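Local coordinates for CRISPR-associated endonuclease Cas1 (Thermotoga maritima, PDB 4XTK), which probably acts as a metal-dependent double-stranded DNA endonuclease in CRISPR adaptive immunity, working as a homodimer that joins a Cas2 dimer, at residues 108-113 / 149-154; 119-124 / 156-161; 232-237 / 307-312; 239-244 / 299-304. One frame throughout, in Å; residues are numbered along the deposited sequence.

Contact 1 (108-113 / 149-154)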
loop_
_atom_site.group_PDB
_atom_site.type_symbol
_atom_site.label_atom_id
_atom_site.label_comp_id
_atom_site.label_asym_id
_atom_site.label_seq_id
_atom_site.Cartn_x
_atom_site.Cartn_y
_atom_site.Cartn_z
ATOM N N LEU E 108 -9.533 -2.706 24.771
ATOM C CA LEU E 108 -9.378 -4.152 24.798
ATOM C C LEU E 108 -8.048 -4.594 24.166
ATOM O O LEU E 108 -7.334 -5.429 24.719
ATOM C CB LEU E 108 -10.559 -4.796 24.078
ATOM C CG LEU E 108 -10.943 -6.219 24.443
ATOM C CD1 LEU E 108 -11.016 -6.340 25.948
ATOM C CD2 LEU E 108 -12.296 -6.540 23.823
ATOM N N ILE E 109 -7.717 -4.015 23.014
ATOM C CA ILE E 109 -6.491 -4.354 22.302
ATOM C C ILE E 109 -5.270 -3.812 23.033
ATOM O O ILE E 109 -4.269 -4.514 23.201
ATOM C CB ILE E 109 -6.508 -3.807 20.858
ATOM C CG1 ILE E 109 -7.670 -4.425 20.073
ATOM C CG2 ILE E 109 -5.180 -4.082 20.152
ATOM C CD1 ILE E 109 -7.882 -3.818 18.689
ATOM N N ALA E 110 -5.359 -2.562 23.474
ATOM C CA ALA E 110 -4.257 -1.930 24.188
ATOM C C ALA E 110 -3.979 -2.641 25.511
ATOM O O ALA E 110 -2.827 -2.805 25.909
ATOM C CB ALA E 110 -4.554 -0.457 24.428
ATOM N N ARG E 111 -5.043 -3.064 26.183
ATOM C CA ARG E 111 -4.923 -3.749 27.461
ATOM C C ARG E 111 -4.263 -5.110 27.272
ATOM O O ARG E 111 -3.617 -5.628 28.181
ATOM C CB ARG E 111 -6.298 -3.901 28.114
ATOM C CG ARG E 111 -6.262 -4.029 29.611
ATOM C CD ARG E 111 -7.653 -4.245 30.160
ATOM N NE ARG E 111 -8.420 -3.009 30.248
ATOM C CZ ARG E 111 -8.324 -2.155 31.261
ATOM N NH1 ARG E 111 -7.477 -2.400 32.246
ATOM N NH2 ARG E 111 -9.062 -1.054 31.286
ATOM N N GLU E 112 -4.427 -5.679 26.080
ATOM C CA GLU E 112 -3.778 -6.936 25.711
ATOM C C GLU E 112 -2.271 -6.746 25.560
ATOM O O GLU E 112 -1.482 -7.554 26.053
ATOM C CB GLU E 112 -4.373 -7.485 24.409
ATOM C CG GLU E 112 -3.611 -8.654 23.789
ATOM C CD GLU E 112 -3.734 -9.940 24.587
ATOM O OE1 GLU E 112 -4.587 -10.005 25.499
ATOM O OE2 GLU E 112 -2.980 -10.893 24.293
ATOM N N ILE E 113 -1.891 -5.679 24.862
ATOM C CA ILE E 113 -0.493 -5.312 24.684
ATOM C C ILE E 113 0.200 -5.165 26.032
ATOM O O ILE E 113 1.225 -5.789 26.293
ATOM C CB ILE E 113 -0.353 -3.989 23.908
ATOM C CG1 ILE E 113 -1.026 -4.088 22.540
ATOM C CG2 ILE E 113 1.107 -3.608 23.750
ATOM C CD1 ILE E 113 -0.316 -4.990 21.599
ATOM N N SER E 149 -4.724 6.653 27.164
ATOM C CA SER E 149 -3.614 7.575 27.383
ATOM C C SER E 149 -2.953 7.294 28.722
ATOM O O SER E 149 -1.727 7.282 28.840
ATOM C CB SER E 149 -4.081 9.022 27.338
ATOM O OG SER E 149 -2.986 9.894 27.557
ATOM N N GLU E 150 -3.787 7.064 29.729
ATOM C CA GLU E 150 -3.320 6.669 31.046
ATOM C C GLU E 150 -2.524 5.371 30.933
ATOM O O GLU E 150 -1.505 5.189 31.596
ATOM C CB GLU E 150 -4.513 6.505 31.994
ATOM C CG GLU E 150 -4.164 6.164 33.428
ATOM C CD GLU E 150 -5.395 6.071 34.319
ATOM O OE1 GLU E 150 -6.521 6.255 33.803
ATOM O OE2 GLU E 150 -5.235 5.811 35.532
ATOM N N LEU E 151 -2.988 4.487 30.055
ATOM C CA LEU E 151 -2.427 3.152 29.908
ATOM C C LEU E 151 -1.010 3.164 29.318
ATOM O O LEU E 151 -0.149 2.403 29.749
ATOM C CB LEU E 151 -3.354 2.302 29.036
ATOM C CG LEU E 151 -3.288 0.782 29.178
ATOM C CD1 LEU E 151 -3.426 0.364 30.635
ATOM C CD2 LEU E 151 -4.361 0.130 28.316
ATOM N N MET E 152 -0.774 4.019 28.329
ATOM C CA MET E 152 0.566 4.174 27.767
ATOM C C MET E 152 1.531 4.742 28.809
ATOM O O MET E 152 2.699 4.368 28.857
ATOM C CB MET E 152 0.540 5.080 26.531
ATOM C CG MET E 152 1.922 5.451 26.002
ATOM S SD MET E 152 2.896 4.037 25.415
ATOM C CE MET E 152 2.032 3.732 23.911
ATOM N N GLY E 153 1.034 5.646 29.647
ATOM C CA GLY E 153 1.846 6.224 30.698
ATOM C C GLY E 153 2.276 5.187 31.714
ATOM O O GLY E 153 3.439 5.143 32.117
ATOM N N ILE E 154 1.328 4.350 32.124
ATOM C CA ILE E 154 1.589 3.292 33.091
ATOM C C ILE E 154 2.604 2.289 32.544
ATOM O O ILE E 154 3.504 1.852 33.259
ATOM C CB ILE E 154 0.287 2.561 33.474
ATOM C CG1 ILE E 154 -0.672 3.528 34.175
ATOM C CG2 ILE E 154 0.575 1.374 34.378
ATOM C CD1 ILE E 154 -2.109 3.031 34.257
#
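Leu151 of helix 148-166 reaches across to Ala110 and Arg111 of helix 103-127, joining two helices that run in broadly the same direction in the largely helical C-terminal part of Cas1. Near the start of the second segment, the backbone N of Ser149 bonds to Asn147 OD1, which ties the first turn of this helix to the residues just before it. Two residues further on, Leu151 supplies the whole of its side of the contact. The backbones are closest where its CA stands 7.7 Å from the CA of Arg111. Its CG lies anti to the backbone N (chi1 -157°), which carries the branch toward the neighbouring helix, and of its two methyls CD2 is the one that leads. Around it, Met107 and Val114 of helix 103-127 widen the apolar seat. Met152 follows on a different face, packing on Leu220 and on His221, a probable manganese ligand, while Glu155, another probable ligand, comes one turn after Leu151. Arg111 offers its backbone and the root of its side chain; its guanidinium is engaged elsewhere, NH2 bonding to Ala145 O. The methyl rests against two neighbouring residues of one helical turn: Leu151 CD2 is 3.9 Å from Ala110 CB and also 3.9 Å from Arg111 N.

Contact 2 (119-124 / 156-161)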
loop_
_atom_site.group_PDB
_atom_site.type_symbol
_atom_site.label_atom_id
_atom_site.label_comp_id
_atom_site.label_asym_id
_atom_site.label_seq_id
_atom_site.Cartn_x
_atom_site.Cartn_y
_atom_site.Cartn_z
ATOM N N GLN E 119 3.937 -9.297 31.559
ATOM C CA GLN E 119 4.259 -10.665 31.931
ATOM C C GLN E 119 5.606 -11.073 31.341
ATOM O O GLN E 119 6.360 -11.817 31.965
ATOM C CB GLN E 119 3.160 -11.631 31.492
ATOM C CG GLN E 119 3.305 -13.007 32.128
ATOM C CD GLN E 119 3.440 -12.936 33.648
ATOM O OE1 GLN E 119 2.681 -12.239 34.325
ATOM N NE2 GLN E 119 4.426 -13.647 34.186
ATOM N N ASN E 120 5.914 -10.563 30.155
ATOM C CA ASN E 120 7.216 -10.798 29.555
ATOM C C ASN E 120 8.323 -10.148 30.370
ATOM O O ASN E 120 9.390 -10.737 30.559
ATOM C CB ASN E 120 7.251 -10.285 28.120
ATOM C CG ASN E 120 6.419 -11.132 27.185
ATOM O OD1 ASN E 120 5.899 -12.183 27.574
ATOM N ND2 ASN E 120 6.301 -10.690 25.939
ATOM N N MET E 121 8.064 -8.934 30.851
ATOM C CA MET E 121 8.990 -8.248 31.744
ATOM C C MET E 121 9.253 -9.083 32.997
ATOM O O MET E 121 10.404 -9.294 33.382
ATOM C CB MET E 121 8.454 -6.866 32.138
ATOM C CG MET E 121 8.678 -5.771 31.104
ATOM S SD MET E 121 8.243 -4.121 31.710
ATOM C CE MET E 121 6.690 -3.803 30.892
ATOM N N VAL E 122 8.184 -9.558 33.624
ATOM C CA VAL E 122 8.303 -10.334 34.852
ATOM C C VAL E 122 9.046 -11.644 34.623
ATOM O O VAL E 122 9.907 -12.025 35.420
ATOM C CB VAL E 122 6.919 -10.634 35.460
ATOM C CG1 VAL E 122 7.010 -11.732 36.501
ATOM C CG2 VAL E 122 6.328 -9.374 36.058
ATOM N N ASP E 123 8.723 -12.327 33.528
ATOM C CA ASP E 123 9.368 -13.598 33.218
ATOM C C ASP E 123 10.870 -13.427 32.979
ATOM O O ASP E 123 11.673 -14.247 33.436
ATOM C CB ASP E 123 8.709 -14.255 32.003
ATOM C CG ASP E 123 7.328 -14.803 32.314
ATOM O OD1 ASP E 123 7.007 -14.960 33.512
ATOM O OD2 ASP E 123 6.567 -15.088 31.363
ATOM N N PHE E 124 11.245 -12.360 32.282
ATOM C CA PHE E 124 12.652 -12.103 32.013
ATOM C C PHE E 124 13.419 -11.909 33.320
ATOM O O PHE E 124 14.512 -12.454 33.498
ATOM C CB PHE E 124 12.816 -10.880 31.105
ATOM C CG PHE E 124 14.233 -10.637 30.669
ATOM C CD1 PHE E 124 14.763 -11.315 29.585
ATOM C CD2 PHE E 124 15.037 -9.737 31.347
ATOM C CE1 PHE E 124 16.066 -11.099 29.183
ATOM C CE2 PHE E 124 16.343 -9.516 30.950
ATOM C CZ PHE E 124 16.856 -10.198 29.865
ATOM N N GLY E 156 4.930 2.791 30.178
ATOM C CA GLY E 156 6.221 3.457 30.182
ATOM C C GLY E 156 6.895 3.452 31.544
ATOM O O GLY E 156 8.079 3.136 31.656
ATOM N N ASN E 157 6.138 3.795 32.583
ATOM C CA ASN E 157 6.674 3.830 33.935
ATOM C C ASN E 157 7.089 2.443 34.409
ATOM O O ASN E 157 8.111 2.289 35.081
ATOM C CB ASN E 157 5.652 4.438 34.904
ATOM C CG ASN E 157 5.354 5.896 34.602
ATOM O OD1 ASN E 157 6.195 6.618 34.065
ATOM N ND2 ASN E 157 4.153 6.339 34.955
ATOM N N ALA E 158 6.291 1.438 34.054
ATOM C CA ALA E 158 6.628 0.045 34.333
ATOM C C ALA E 158 7.954 -0.325 33.685
ATOM O O ALA E 158 8.805 -0.961 34.302
ATOM C CB ALA E 158 5.531 -0.882 33.840
ATOM N N ARG E 159 8.114 0.081 32.431
ATOM C CA ARG E 159 9.339 -0.186 31.695
ATOM C C ARG E 159 10.544 0.426 32.415
ATOM O O ARG E 159 11.587 -0.224 32.558
ATOM C CB ARG E 159 9.228 0.355 30.269
ATOM C CG ARG E 159 10.406 0.020 29.367
ATOM C CD ARG E 159 10.321 -1.393 28.823
ATOM N NE ARG E 159 9.097 -1.619 28.059
ATOM C CZ ARG E 159 8.701 -2.808 27.617
ATOM N NH1 ARG E 159 9.434 -3.890 27.857
ATOM N NH2 ARG E 159 7.566 -2.918 26.938
ATOM N N GLU E 160 10.389 1.664 32.883
ATOM C CA GLU E 160 11.492 2.374 33.526
ATOM C C GLU E 160 11.902 1.695 34.833
ATOM O O GLU E 160 13.088 1.595 35.144
ATOM C CB GLU E 160 11.118 3.832 33.776
ATOM N N GLU E 161 10.915 1.222 35.587
ATOM C CA GLU E 161 11.180 0.463 36.804
ATOM C C GLU E 161 11.842 -0.872 36.465
ATOM O O GLU E 161 12.762 -1.332 37.150
ATOM C CB GLU E 161 9.883 0.235 37.583
ATOM C CG GLU E 161 10.016 -0.714 38.750
ATOM C CD GLU E 161 10.990 -0.207 39.791
ATOM O OE1 GLU E 161 11.144 1.028 39.902
ATOM O OE2 GLU E 161 11.604 -1.039 40.496
#
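Met121 lays its terminal methyl over one face of the Arg159 guanidinium, with CE 3.9 Å above the plane and centred on it. The two side chains cross at about a right angle, so that the thioether passes across one face of the flat group and does not run beside it. Along the way Met121 CG comes within 3.8 Å of Arg159 NH1, and Met121 SD is 4.0 Å from the same nitrogen. Arg159 gets there by folding back: its CG leaves anti to the backbone N (chi1 -175°), then bends at chi2 and chi3 bring the guanidinium round toward helix 103-127. The methyl also has a looser neighbour in Ala158, whose CB is 4.3 Å from Met121 CE, and Tyr162 and Leu135 also pack on the methionine. Contact with the methionine is dispersive and leaves the N-H groups to point along the plane. Arg159 NH2 forms salt bridges with both Glu155 and Glu236, and Lys239 and Pro240 of helix 230-252 touch the same side chain. The apolar cover probably helps to fix the tilt of the guanidinium while the two carboxylates hold its end. Glu155 and Glu236 are probable manganese ligands, so this methionine-backed arginine probably belongs to the second shell of the Cas1 nuclease site, within the helical bundle that carries the metal-binding residues.

Contact 3 (232-237 / 307-312)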
loop_
_atom_site.group_PDB
_atom_site.type_symbol
_atom_site.label_atom_id
_atom_site.label_comp_id
_atom_site.label_asym_id
_atom_site.label_seq_id
_atom_site.Cartn_x
_atom_site.Cartn_y
_atom_site.Cartn_z
ATOM N N LEU E 232 5.195 -0.306 16.839
ATOM C CA LEU E 232 5.587 0.098 18.184
ATOM C C LEU E 232 4.808 -0.680 19.256
ATOM O O LEU E 232 5.382 -1.141 20.240
ATOM C CB LEU E 232 5.378 1.596 18.366
ATOM C CG LEU E 232 6.117 2.513 17.394
ATOM C CD1 LEU E 232 5.871 3.970 17.780
ATOM C CD2 LEU E 232 7.613 2.198 17.357
ATOM N N ASP E 233 3.502 -0.830 19.050
ATOM C CA ASP E 233 2.656 -1.597 19.960
ATOM C C ASP E 233 3.163 -3.031 20.161
ATOM O O ASP E 233 3.401 -3.474 21.289
ATOM C CB ASP E 233 1.219 -1.634 19.435
ATOM C CG ASP E 233 0.421 -0.405 19.816
ATOM O OD1 ASP E 233 1.022 0.594 20.265
ATOM O OD2 ASP E 233 -0.816 -0.441 19.653
ATOM N N ILE E 234 3.328 -3.752 19.057
ATOM C CA ILE E 234 3.718 -5.155 19.113
ATOM C C ILE E 234 5.143 -5.331 19.668
ATOM O O ILE E 234 5.399 -6.246 20.456
ATOM C CB ILE E 234 3.594 -5.806 17.712
ATOM C CG1 ILE E 234 2.153 -5.692 17.216
ATOM C CG2 ILE E 234 3.996 -7.271 17.743
ATOM C CD1 ILE E 234 1.144 -6.400 18.110
ATOM N N ALA E 235 6.053 -4.437 19.285
ATOM C CA ALA E 235 7.435 -4.483 19.770
ATOM C C ALA E 235 7.538 -4.454 21.299
ATOM O O ALA E 235 8.520 -4.930 21.865
ATOM C CB ALA E 235 8.236 -3.333 19.183
ATOM N N GLU E 236 6.529 -3.898 21.964
ATOM C CA GLU E 236 6.544 -3.814 23.423
ATOM C C GLU E 236 6.629 -5.195 24.071
ATOM O O GLU E 236 7.153 -5.343 25.173
ATOM C CB GLU E 236 5.304 -3.073 23.939
ATOM C CG GLU E 236 5.154 -1.635 23.448
ATOM C CD GLU E 236 6.127 -0.651 24.095
ATOM O OE1 GLU E 236 7.137 -1.088 24.687
ATOM O OE2 GLU E 236 5.875 0.574 24.008
ATOM N N LEU E 237 6.122 -6.202 23.374
ATOM C CA LEU E 237 6.109 -7.558 23.899
ATOM C C LEU E 237 7.482 -8.209 23.834
ATOM O O LEU E 237 7.817 -9.062 24.655
ATOM C CB LEU E 237 5.108 -8.421 23.127
ATOM C CG LEU E 237 3.629 -8.376 23.518
ATOM C CD1 LEU E 237 3.007 -7.021 23.221
ATOM C CD2 LEU E 237 2.870 -9.487 22.809
ATOM N N MET E 307 3.216 -14.772 15.133
ATOM C CA MET E 307 2.049 -15.350 15.787
ATOM C C MET E 307 1.205 -14.287 16.477
ATOM O O MET E 307 -0.027 -14.340 16.441
ATOM C CB MET E 307 2.472 -16.412 16.797
ATOM C CG MET E 307 2.972 -17.704 16.174
ATOM S SD MET E 307 3.442 -18.919 17.421
ATOM C CE MET E 307 2.071 -18.741 18.564
ATOM N N GLU E 308 1.873 -13.323 17.099
ATOM C CA GLU E 308 1.188 -12.244 17.798
ATOM C C GLU E 308 0.412 -11.375 16.813
ATOM O O GLU E 308 -0.695 -10.915 17.106
ATOM C CB GLU E 308 2.187 -11.395 18.588
ATOM C CG GLU E 308 1.540 -10.454 19.582
ATOM C CD GLU E 308 0.760 -11.189 20.657
ATOM O OE1 GLU E 308 1.138 -12.332 20.998
ATOM O OE2 GLU E 308 -0.227 -10.617 21.170
ATOM N N LEU E 309 0.998 -11.167 15.641
ATOM C CA LEU E 309 0.338 -10.431 14.576
ATOM C C LEU E 309 -0.902 -11.172 14.092
ATOM O O LEU E 309 -1.944 -10.561 13.839
ATOM C CB LEU E 309 1.299 -10.207 13.419
ATOM C CG LEU E 309 2.477 -9.298 13.745
ATOM C CD1 LEU E 309 3.411 -9.240 12.550
ATOM C CD2 LEU E 309 1.986 -7.905 14.152
ATOM N N HIS E 310 -0.789 -12.490 13.973
ATOM C CA HIS E 310 -1.916 -13.293 13.534
ATOM C C HIS E 310 -3.016 -13.294 14.593
ATOM O O HIS E 310 -4.198 -13.396 14.270
ATOM C CB HIS E 310 -1.483 -14.724 13.220
ATOM C CG HIS E 310 -2.560 -15.551 12.588
ATOM N ND1 HIS E 310 -3.153 -15.209 11.392
ATOM C CD2 HIS E 310 -3.162 -16.691 12.996
ATOM C CE1 HIS E 310 -4.068 -16.112 11.085
ATOM N NE2 HIS E 310 -4.095 -17.022 12.040
ATOM N N LYS E 311 -2.613 -13.182 15.858
ATOM C CA LYS E 311 -3.557 -13.109 16.970
ATOM C C LYS E 311 -4.384 -11.838 16.884
ATOM O O LYS E 311 -5.574 -11.831 17.181
ATOM C CB LYS E 311 -2.827 -13.155 18.313
ATOM C CG LYS E 311 -3.084 -14.407 19.134
ATOM C CD LYS E 311 -2.277 -14.386 20.433
ATOM C CE LYS E 311 -0.933 -15.101 20.284
ATOM N NZ LYS E 311 -1.079 -16.545 19.935
ATOM N N LEU E 312 -3.737 -10.754 16.485
ATOM C CA LEU E 312 -4.423 -9.485 16.342
ATOM C C LEU E 312 -5.369 -9.546 15.151
ATOM O O LEU E 312 -6.478 -9.010 15.200
ATOM C CB LEU E 312 -3.421 -8.343 16.178
ATOM C CG LEU E 312 -4.052 -6.961 16.023
ATOM C CD1 LEU E 312 -4.932 -6.639 17.234
ATOM C CD2 LEU E 312 -2.979 -5.900 15.803
#
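Ile234 and Leu309 make the apolar part of the contact, Ile234 CG1 lying 3.8 Å from Leu309 CD2 while Ile234 CG2 stays slightly farther from the same methyl. With CG1 anti to the carbonyl carbon (chi1 -59°), Ile234 offers both of its branches to that one leucine tip. Ile234 CD1 extends on to the aliphatic part of Glu308, 4.3 Å from its CG. The short helical segments cross at 128°, with their axes 11.0 Å apart at closest approach, in the interior of the helical domain of Cas1; Val204 and Ile208 of helix 188-208 close over Ile234 and Leu309. A second kind of contact sets a methyl against a carboxylate. Leu237 CD2 sits over the flat of the Glu308 carboxylate, 3.5 Å from CD and almost equally far from the two oxygens, the side chains crossing at about a right angle. Polar bonds tie the first segment to the loop that carries His221. Asp233 OD1 bonds to His221 ND1, and Asp233 OD2 takes the backbone N-H groups of Tyr219 and Leu220. Thus Asp233 probably orients His221 as a second-shell partner of a likely manganese ligand, and Glu236, another probable ligand, immediately precedes Leu237 and forms a salt bridge with Arg159.

Contact 4 (239-244 / 299-304)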
loop_
_atom_site.group_PDB
_atom_site.type_symbol
_atom_site.label_atom_id
_atom_site.label_comp_id
_atom_site.label_asym_id
_atom_site.label_seq_id
_atom_site.Cartn_x
_atom_site.Cartn_y
_atom_site.Cartn_z
ATOM N N LYS E 239 10.623 -6.678 23.521
ATOM C CA LYS E 239 11.785 -5.902 23.947
ATOM C C LYS E 239 12.686 -6.656 24.949
ATOM O O LYS E 239 13.916 -6.620 24.821
ATOM C CB LYS E 239 11.336 -4.554 24.531
ATOM C CG LYS E 239 11.108 -3.468 23.488
ATOM C CD LYS E 239 10.506 -2.191 24.086
ATOM C CE LYS E 239 10.495 -1.069 23.046
ATOM N NZ LYS E 239 9.919 0.197 23.559
ATOM N N PRO E 240 12.093 -7.327 25.957
ATOM C CA PRO E 240 12.974 -8.109 26.835
ATOM C C PRO E 240 13.722 -9.271 26.166
ATOM O O PRO E 240 14.939 -9.367 26.325
ATOM C CB PRO E 240 12.010 -8.650 27.897
ATOM C CG PRO E 240 10.886 -7.692 27.907
ATOM C CD PRO E 240 10.721 -7.255 26.490
ATOM N N ALA E 241 13.019 -10.113 25.414
ATOM C CA ALA E 241 13.610 -11.356 24.906
ATOM C C ALA E 241 14.608 -11.107 23.783
ATOM O O ALA E 241 15.559 -11.870 23.611
ATOM C CB ALA E 241 12.524 -12.307 24.434
ATOM N N VAL E 242 14.397 -10.042 23.018
ATOM C CA VAL E 242 15.310 -9.716 21.932
ATOM C C VAL E 242 16.332 -8.667 22.353
ATOM O O VAL E 242 17.514 -8.968 22.492
ATOM C CB VAL E 242 14.560 -9.207 20.692
ATOM C CG1 VAL E 242 15.542 -8.882 19.595
ATOM C CG2 VAL E 242 13.562 -10.245 20.217
ATOM N N VAL E 243 15.867 -7.442 22.568
ATOM C CA VAL E 243 16.752 -6.318 22.868
ATOM C C VAL E 243 17.498 -6.438 24.198
ATOM O O VAL E 243 18.719 -6.281 24.243
ATOM C CB VAL E 243 15.973 -4.995 22.886
ATOM C CG1 VAL E 243 16.902 -3.841 23.227
ATOM C CG2 VAL E 243 15.288 -4.764 21.547
ATOM N N ASP E 244 16.768 -6.709 25.276
ATOM C CA ASP E 244 17.361 -6.692 26.613
ATOM C C ASP E 244 18.301 -7.874 26.854
ATOM O O ASP E 244 19.381 -7.715 27.430
ATOM C CB ASP E 244 16.266 -6.670 27.682
ATOM C CG ASP E 244 15.366 -5.454 27.567
ATOM O OD1 ASP E 244 15.774 -4.461 26.924
ATOM O OD2 ASP E 244 14.249 -5.490 28.124
ATOM N N VAL E 299 9.740 -22.420 19.008
ATOM C CA VAL E 299 9.568 -21.543 17.866
ATOM C C VAL E 299 10.627 -20.447 17.917
ATOM O O VAL E 299 11.133 -20.106 18.991
ATOM C CB VAL E 299 8.152 -20.922 17.835
ATOM C CG1 VAL E 299 7.114 -21.996 17.574
ATOM C CG2 VAL E 299 7.850 -20.199 19.146
ATOM N N SER E 300 10.979 -19.918 16.752
ATOM C CA SER E 300 11.909 -18.801 16.680
ATOM C C SER E 300 11.204 -17.542 17.154
ATOM O O SER E 300 9.974 -17.480 17.164
ATOM C CB SER E 300 12.431 -18.615 15.256
ATOM O OG SER E 300 11.376 -18.276 14.370
ATOM N N MET E 301 11.981 -16.543 17.550
ATOM C CA MET E 301 11.409 -15.285 17.989
ATOM C C MET E 301 10.653 -14.605 16.851
ATOM O O MET E 301 9.649 -13.930 17.077
ATOM C CB MET E 301 12.495 -14.356 18.528
ATOM C CG MET E 301 11.970 -13.310 19.493
ATOM S SD MET E 301 11.244 -14.069 20.957
ATOM C CE MET E 301 12.625 -15.030 21.558
ATOM N N ARG E 302 11.133 -14.793 15.624
ATOM C CA ARG E 302 10.470 -14.215 14.460
ATOM C C ARG E 302 9.093 -14.833 14.284
ATOM O O ARG E 302 8.162 -14.174 13.835
ATOM C CB ARG E 302 11.305 -14.414 13.195
ATOM C CG ARG E 302 10.683 -13.799 11.951
ATOM C CD ARG E 302 11.533 -14.021 10.708
ATOM N NE ARG E 302 12.788 -13.274 10.747
ATOM C CZ ARG E 302 13.965 -13.798 11.070
ATOM N NH1 ARG E 302 14.057 -15.085 11.385
ATOM N NH2 ARG E 302 15.053 -13.037 11.076
ATOM N N SER E 303 8.966 -16.106 14.641
ATOM C CA SER E 303 7.675 -16.767 14.563
ATOM C C SER E 303 6.754 -16.262 15.663
ATOM O O SER E 303 5.559 -16.095 15.438
ATOM C CB SER E 303 7.832 -18.283 14.646
ATOM O OG SER E 303 8.318 -18.795 13.417
ATOM N N LEU E 304 7.314 -16.009 16.843
ATOM C CA LEU E 304 6.535 -15.474 17.956
ATOM C C LEU E 304 5.911 -14.130 17.598
ATOM O O LEU E 304 4.752 -13.865 17.936
ATOM C CB LEU E 304 7.398 -15.328 19.212
ATOM C CG LEU E 304 7.525 -16.554 20.120
ATOM C CD1 LEU E 304 8.194 -16.169 21.427
ATOM C CD2 LEU E 304 6.171 -17.195 20.382
#
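Val242 and Met301 are the closest backbone pair, CA to CA 7.9 Å, where a distorted turn of helix 230-252 faces the first turn of helix 301-316. The first segment is wound as a wider, pi-type turn, closed by the bond from Asp244 N to Lys239 O at 2.9 Å. It is kinked there: Pro240 has no N-H to give to the preceding turn, and the N of Ala241 makes no such bond either. The second segment leaves strand 297-300 of a two-stranded antiparallel hairpin and enters the helix at Ser300, the N-cap, whose OG accepts from Ser303 N at 3.3 Å. Through Met301 the junction between this hairpin and the last helix of the Cas1 helical domain packs against helix 230-252, which bears one of the probable metal ligands. Met301, the first helical residue, makes the whole of the apolar contact. Its CG, anti to the backbone N (chi1 -156°), comes 3.5 Å from Val242 CG2, the two side chains sliding past each other in opposite directions. Bends at chi2 and chi3 then swing the thioether round to the neighbouring residue, placing Met301 CE 4.0 Å from Ala241 CB. Tyr282 of helix 272-287 adds a further wall beside Val242.

In the fold
Contacts 1 and 2 lie 14 Å apart, centre to centre, along the same pair of helices, 103-127 and 148-166, while contacts 3 and 4, 11 Å apart, pin helix 230-252 to helix 301-316. Helix 230-252 joins the two pairs. Ile113 CG2 packs 3.4 Å from Asp233 O, linking contact 1 to contact 3, and Phe124 CE1 lies 3.5 Å from Pro240 O, linking contact 2 to contact 4. At the probable manganese site, Arg159 NH2 of contact 2 is 2.9 Å from Glu236 OE1 of contact 3. Contact 4 is farther off, the Val242 side chain being about 12 Å from that of Glu236.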